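Autophagy protein 5 (Saccharomyces cerevisiae, PDB 2DYO) takes part in autophagic vesicle formation and cytoplasm-to-vacuole transport, and is also required for selective autophagy of the nucleus and mitochondria. Local coordinates at residues V154-L168 with I191-P204. Residues are numbered along the deposited sequence; the frame is centred on the assembly and turned at random.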
loop_
_atom_site.group_PDB
_atom_site.type_symbol
_atom_site.label_atom_id
_atom_site.label_comp_id
_atom_site.label_asym_id
_atom_site.label_seq_id
_atom_site.Cartn_x
_atom_site.Cartn_y
_atom_site.Cartn_z
ATOM N N VAL A 154 -9.431 -12.582 0.402
ATOM C CA VAL A 154 -8.532 -12.995 1.475
ATOM C C VAL A 154 -9.223 -13.978 2.416
ATOM O O VAL A 154 -8.668 -15.021 2.740
ATOM C CB VAL A 154 -8.019 -11.771 2.277
ATOM C CG1 VAL A 154 -7.313 -12.222 3.543
ATOM C CG2 VAL A 154 -7.064 -10.961 1.412
ATOM N N CYS A 155 -10.444 -13.656 2.837
ATOM C CA CYS A 155 -11.188 -14.538 3.735
ATOM C C CYS A 155 -11.291 -15.933 3.121
ATOM O O CYS A 155 -11.033 -16.942 3.786
ATOM C CB CYS A 155 -12.590 -13.972 3.993
ATOM S SG CYS A 155 -13.625 -14.933 5.131
ATOM N N PHE A 156 -11.654 -15.977 1.844
ATOM C CA PHE A 156 -11.786 -17.230 1.114
ATOM C C PHE A 156 -10.461 -17.986 1.030
ATOM O O PHE A 156 -10.421 -19.203 1.192
ATOM C CB PHE A 156 -12.300 -16.970 -0.299
ATOM C CG PHE A 156 -12.473 -18.216 -1.109
ATOM C CD1 PHE A 156 -13.468 -19.137 -0.789
ATOM C CD2 PHE A 156 -11.618 -18.496 -2.170
ATOM C CE1 PHE A 156 -13.607 -20.319 -1.511
ATOM C CE2 PHE A 156 -11.749 -19.680 -2.901
ATOM C CZ PHE A 156 -12.747 -20.593 -2.570
ATOM N N ILE A 157 -9.381 -17.259 0.762
ATOM C CA ILE A 157 -8.058 -17.867 0.655
ATOM C C ILE A 157 -7.605 -18.431 2.003
ATOM O O ILE A 157 -7.108 -19.560 2.082
ATOM C CB ILE A 157 -7.020 -16.828 0.146
ATOM C CG1 ILE A 157 -7.381 -16.414 -1.286
ATOM C CG2 ILE A 157 -5.606 -17.415 0.202
ATOM C CD1 ILE A 157 -6.614 -15.206 -1.810
ATOM N N LEU A 158 -7.800 -17.651 3.062
ATOM C CA LEU A 158 -7.410 -18.060 4.408
ATOM C C LEU A 158 -8.288 -19.134 5.038
ATOM O O LEU A 158 -7.774 -20.078 5.642
ATOM C CB LEU A 158 -7.389 -16.851 5.348
ATOM C CG LEU A 158 -6.293 -15.802 5.157
ATOM C CD1 LEU A 158 -6.591 -14.599 6.047
ATOM C CD2 LEU A 158 -4.934 -16.402 5.508
ATOM N N ASN A 159 -9.604 -18.998 4.898
ATOM C CA ASN A 159 -10.534 -19.942 5.515
ATOM C C ASN A 159 -11.145 -21.022 4.627
ATOM O O ASN A 159 -11.735 -21.976 5.132
ATOM C CB ASN A 159 -11.668 -19.172 6.197
ATOM C CG ASN A 159 -11.159 -18.092 7.129
ATOM O OD1 ASN A 159 -10.116 -18.250 7.768
ATOM N ND2 ASN A 159 -11.900 -16.988 7.225
ATOM N N GLY A 160 -11.010 -20.881 3.314
ATOM C CA GLY A 160 -11.596 -21.860 2.419
ATOM C C GLY A 160 -12.999 -21.429 2.025
ATOM O O GLY A 160 -13.604 -21.996 1.113
ATOM N N SER A 161 -13.522 -20.425 2.726
ATOM C CA SER A 161 -14.850 -19.885 2.443
ATOM C C SER A 161 -14.866 -18.416 2.847
ATOM O O SER A 161 -14.001 -17.960 3.598
ATOM C CB SER A 161 -15.935 -20.635 3.226
ATOM O OG SER A 161 -15.977 -20.213 4.577
ATOM N N SER A 162 -15.853 -17.679 2.351
ATOM C CA SER A 162 -15.967 -16.261 2.664
ATOM C C SER A 162 -17.035 -16.029 3.724
ATOM O O SER A 162 -17.511 -14.910 3.900
ATOM C CB SER A 162 -16.324 -15.477 1.400
ATOM O OG SER A 162 -17.564 -15.920 0.876
ATOM N N LYS A 163 -17.397 -17.084 4.443
ATOM C CA LYS A 163 -18.430 -16.982 5.466
ATOM C C LYS A 163 -18.155 -15.976 6.582
ATOM O O LYS A 163 -19.042 -15.209 6.963
ATOM C CB LYS A 163 -18.695 -18.361 6.073
ATOM C CG LYS A 163 -19.826 -18.362 7.087
ATOM C CD LYS A 163 -20.342 -19.764 7.353
ATOM C CE LYS A 163 -21.579 -19.723 8.238
ATOM N NZ LYS A 163 -22.161 -21.077 8.443
ATOM N N ALA A 164 -16.934 -15.977 7.106
ATOM C CA ALA A 164 -16.572 -15.070 8.188
ATOM C C ALA A 164 -16.811 -13.595 7.874
ATOM O O ALA A 164 -17.327 -12.853 8.715
ATOM C CB ALA A 164 -15.114 -15.281 8.575
ATOM N N ILE A 165 -16.440 -13.163 6.674
ATOM C CA ILE A 165 -16.609 -11.760 6.314
ATOM C C ILE A 165 -18.047 -11.414 5.932
ATOM O O ILE A 165 -18.505 -10.298 6.173
ATOM C CB ILE A 165 -15.645 -11.351 5.161
ATOM C CG1 ILE A 165 -15.654 -9.829 4.992
ATOM C CG2 ILE A 165 -16.040 -12.038 3.864
ATOM C CD1 ILE A 165 -14.723 -9.328 3.892
ATOM N N MET A 166 -18.761 -12.371 5.353
ATOM C CA MET A 166 -20.148 -12.140 4.955
ATOM C C MET A 166 -21.070 -12.071 6.168
ATOM O O MET A 166 -22.191 -11.566 6.080
ATOM C CB MET A 166 -20.618 -13.248 4.013
ATOM C CG MET A 166 -19.848 -13.313 2.707
ATOM S SD MET A 166 -20.087 -11.857 1.668
ATOM C CE MET A 166 -18.714 -10.832 2.127
ATOM N N SER A 167 -20.588 -12.569 7.301
ATOM C CA SER A 167 -21.369 -12.580 8.532
ATOM C C SER A 167 -21.253 -11.301 9.345
ATOM O O SER A 167 -21.952 -11.133 10.343
ATOM C CB SER A 167 -20.965 -13.774 9.397
ATOM O OG SER A 167 -21.274 -14.987 8.734
ATOM N N LEU A 168 -20.363 -10.402 8.937
ATOM C CA LEU A 168 -20.213 -9.139 9.650
ATOM C C LEU A 168 -21.478 -8.325 9.394
ATOM O O LEU A 168 -22.109 -8.483 8.352
ATOM C CB LEU A 168 -19.008 -8.360 9.115
ATOM C CG LEU A 168 -17.606 -8.952 9.267
ATOM C CD1 LEU A 168 -16.593 -8.010 8.605
ATOM C CD2 LEU A 168 -17.277 -9.135 10.732
ATOM N N ILE A 191 -11.758 -6.004 13.701
ATOM C CA ILE A 191 -12.449 -6.612 12.573
ATOM C C ILE A 191 -11.585 -7.555 11.736
ATOM O O ILE A 191 -12.039 -8.637 11.357
ATOM C CB ILE A 191 -13.068 -5.537 11.654
ATOM C CG1 ILE A 191 -13.971 -4.614 12.473
ATOM C CG2 ILE A 191 -13.893 -6.193 10.560
ATOM C CD1 ILE A 191 -15.093 -5.336 13.186
ATOM N N SER A 192 -10.346 -7.161 11.446
ATOM C CA SER A 192 -9.479 -8.020 10.637
ATOM C C SER A 192 -9.291 -9.381 11.300
ATOM O O SER A 192 -9.300 -10.419 10.631
ATOM C CB SER A 192 -8.121 -7.345 10.376
ATOM O OG SER A 192 -7.449 -6.984 11.573
ATOM N N ASN A 193 -9.141 -9.386 12.619
ATOM C CA ASN A 193 -8.974 -10.640 13.343
ATOM C C ASN A 193 -10.240 -11.496 13.276
ATOM O O ASN A 193 -10.164 -12.718 13.178
ATOM C CB ASN A 193 -8.592 -10.361 14.798
ATOM C CG ASN A 193 -7.113 -10.055 14.958
ATOM O OD1 ASN A 193 -6.673 -9.577 16.003
ATOM N ND2 ASN A 193 -6.334 -10.343 13.918
ATOM N N LYS A 194 -11.400 -10.847 13.314
ATOM C CA LYS A 194 -12.680 -11.549 13.243
ATOM C C LYS A 194 -12.855 -12.294 11.931
ATOM O O LYS A 194 -13.468 -13.360 11.896
ATOM C CB LYS A 194 -13.852 -10.574 13.383
ATOM C CG LYS A 194 -14.085 -10.023 14.766
ATOM C CD LYS A 194 -15.459 -9.362 14.843
ATOM C CE LYS A 194 -16.561 -10.341 14.441
ATOM N NZ LYS A 194 -17.927 -9.769 14.619
ATOM N N ILE A 195 -12.338 -11.716 10.850
ATOM C CA ILE A 195 -12.451 -12.323 9.530
ATOM C C ILE A 195 -11.691 -13.636 9.492
ATOM O O ILE A 195 -12.100 -14.576 8.813
ATOM C CB ILE A 195 -11.896 -11.390 8.433
ATOM C CG1 ILE A 195 -12.730 -10.111 8.370
ATOM C CG2 ILE A 195 -11.912 -12.106 7.083
ATOM C CD1 ILE A 195 -12.242 -9.105 7.355
ATOM N N SER A 196 -10.579 -13.689 10.220
ATOM C CA SER A 196 -9.761 -14.896 10.297
ATOM C C SER A 196 -8.664 -14.779 11.346
ATOM O O SER A 196 -7.840 -13.861 11.304
ATOM C CB SER A 196 -9.122 -15.213 8.947
ATOM O OG SER A 196 -8.430 -16.452 9.014
ATOM N N SER A 197 -8.663 -15.719 12.286
ATOM C CA SER A 197 -7.671 -15.749 13.354
ATOM C C SER A 197 -7.150 -17.174 13.522
ATOM O O SER A 197 -6.395 -17.470 14.451
ATOM C CB SER A 197 -8.293 -15.260 14.665
ATOM O OG SER A 197 -9.370 -16.091 15.063
ATOM N N SER A 198 -7.567 -18.050 12.611
ATOM C CA SER A 198 -7.154 -19.450 12.625
ATOM C C SER A 198 -5.941 -19.626 11.716
ATOM O O SER A 198 -5.499 -18.670 11.081
ATOM C CB SER A 198 -8.297 -20.329 12.123
ATOM O OG SER A 198 -8.599 -20.026 10.771
ATOM N N ARG A 199 -5.406 -20.844 11.649
ATOM C CA ARG A 199 -4.252 -21.103 10.795
ATOM C C ARG A 199 -4.705 -21.256 9.342
ATOM O O ARG A 199 -5.559 -22.080 9.019
ATOM C CB ARG A 199 -3.490 -22.354 11.253
ATOM C CG ARG A 199 -2.081 -22.453 10.655
ATOM C CD ARG A 199 -1.190 -23.410 11.438
ATOM N NE ARG A 199 0.215 -23.319 11.036
ATOM C CZ ARG A 199 0.712 -23.806 9.902
ATOM N NH1 ARG A 199 -0.076 -24.432 9.036
ATOM N NH2 ARG A 199 2.002 -23.664 9.630
ATOM N N PRO A 200 -4.119 -20.451 8.446
ATOM C CA PRO A 200 -4.389 -20.403 7.006
ATOM C C PRO A 200 -4.431 -21.721 6.232
ATOM O O PRO A 200 -3.616 -22.619 6.450
ATOM C CB PRO A 200 -3.282 -19.488 6.481
ATOM C CG PRO A 200 -3.020 -18.574 7.632
ATOM C CD PRO A 200 -3.026 -19.529 8.800
ATOM N N ARG A 201 -5.392 -21.821 5.320
ATOM C CA ARG A 201 -5.522 -22.982 4.450
ATOM C C ARG A 201 -4.598 -22.696 3.261
ATOM O O ARG A 201 -3.990 -23.602 2.683
ATOM C CB ARG A 201 -6.965 -23.125 3.970
ATOM C CG ARG A 201 -7.897 -23.783 4.977
ATOM C CD ARG A 201 -7.475 -25.223 5.197
ATOM N NE ARG A 201 -8.547 -26.040 5.752
ATOM C CZ ARG A 201 -8.685 -27.339 5.508
ATOM N NH1 ARG A 201 -9.685 -28.016 6.051
ATOM N NH2 ARG A 201 -7.826 -27.958 4.708
ATOM N N HIS A 202 -4.511 -21.414 2.912
ATOM C CA HIS A 202 -3.654 -20.930 1.826
ATOM C C HIS A 202 -3.158 -19.548 2.223
ATOM O O HIS A 202 -3.755 -18.898 3.074
ATOM C CB HIS A 202 -4.426 -20.808 0.510
ATOM C CG HIS A 202 -4.739 -22.117 -0.145
ATOM N ND1 HIS A 202 -5.949 -22.758 0.014
ATOM C CD2 HIS A 202 -4.007 -22.893 -0.977
ATOM C CE1 HIS A 202 -5.949 -23.873 -0.695
ATOM N NE2 HIS A 202 -4.782 -23.980 -1.306
ATOM N N ILE A 203 -2.072 -19.087 1.614
ATOM C CA ILE A 203 -1.559 -17.756 1.937
ATOM C C ILE A 203 -1.854 -16.740 0.831
ATOM O O ILE A 203 -1.502 -16.958 -0.334
ATOM C CB ILE A 203 -0.020 -17.758 2.157
ATOM C CG1 ILE A 203 0.361 -18.669 3.329
ATOM C CG2 ILE A 203 0.467 -16.329 2.428
ATOM C CD1 ILE A 203 -0.083 -18.166 4.691
ATOM N N PRO A 204 -2.515 -15.623 1.184
ATOM C CA PRO A 204 -2.843 -14.565 0.224
ATOM C C PRO A 204 -1.525 -13.830 -0.013
ATOM O O PRO A 204 -1.165 -12.918 0.742
ATOM C CB PRO A 204 -3.844 -13.690 0.987
ATOM C CG PRO A 204 -4.425 -14.630 2.025
ATOM C CD PRO A 204 -3.204 -15.393 2.466
HETATM O O HOH W 1 -8.294 -21.690 0.945
HETATM O O HOH W 2 -8.241 -20.893 8.471
#
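Ile191 meets Leu168 through branch methyls, its CG2 lying 3.8 Å from Leu168 CD1. The bent chain of Lys194 passes Leu168 CD2 and carries its NZ to a salt bridge with Glu172. One turn after Ile191, Ile195 packs its CG2 against Cys155 CB at 3.7 Å. Its carbonyl, at the end of helix 185-195, is taken by the side chain of Asn159: ND2 donates to Ile195 O at 2.9 Å, nearly in the amide plane. Ala164 CB also lies close to this oxygen. Ser196 has OG anti to its backbone N (chi1 -175°), which brings the hydroxyl to the other end of the same amide. Ser196 OG donates to Asn159 OD1 at 2.8 Å, in the carbonyl plane and on a lone pair. The two bonds fix the amide's rotation. With an alanine in place of Asn159, Ile195 O and the Ser196 hydroxyl would probably lose these partners, and the tie between the two helix ends would weaken. Farther along, a water links Ser198 OG, Arg199 O and Leu158 O. Pro200 lies alongside Leu158, whose CD2 touches Pro200 CG at 3.6 Å. Arg201 N donates to Leu158 O at 3.0 Å, while its guanidinium group reaches Thr226. His202 ND1 shares a second water with Ile157 O. Pro204 closes the contact: its CG meets Ile157 CG2 at 3.5 Å, and its CD meets Leu158 CD2.

The contact lies in the alpha-helical bundle region and runs into the linker to strand 205-208 of the second ubiquitin-like sheet. Phe176 of helix 170-182 and Trp151 of helix 142-159 pack on Ile195. Tyr270 of helix 266-273 touches Val154, Leu158 and Pro204, so helix 142-159 and the linker share a neighbour there.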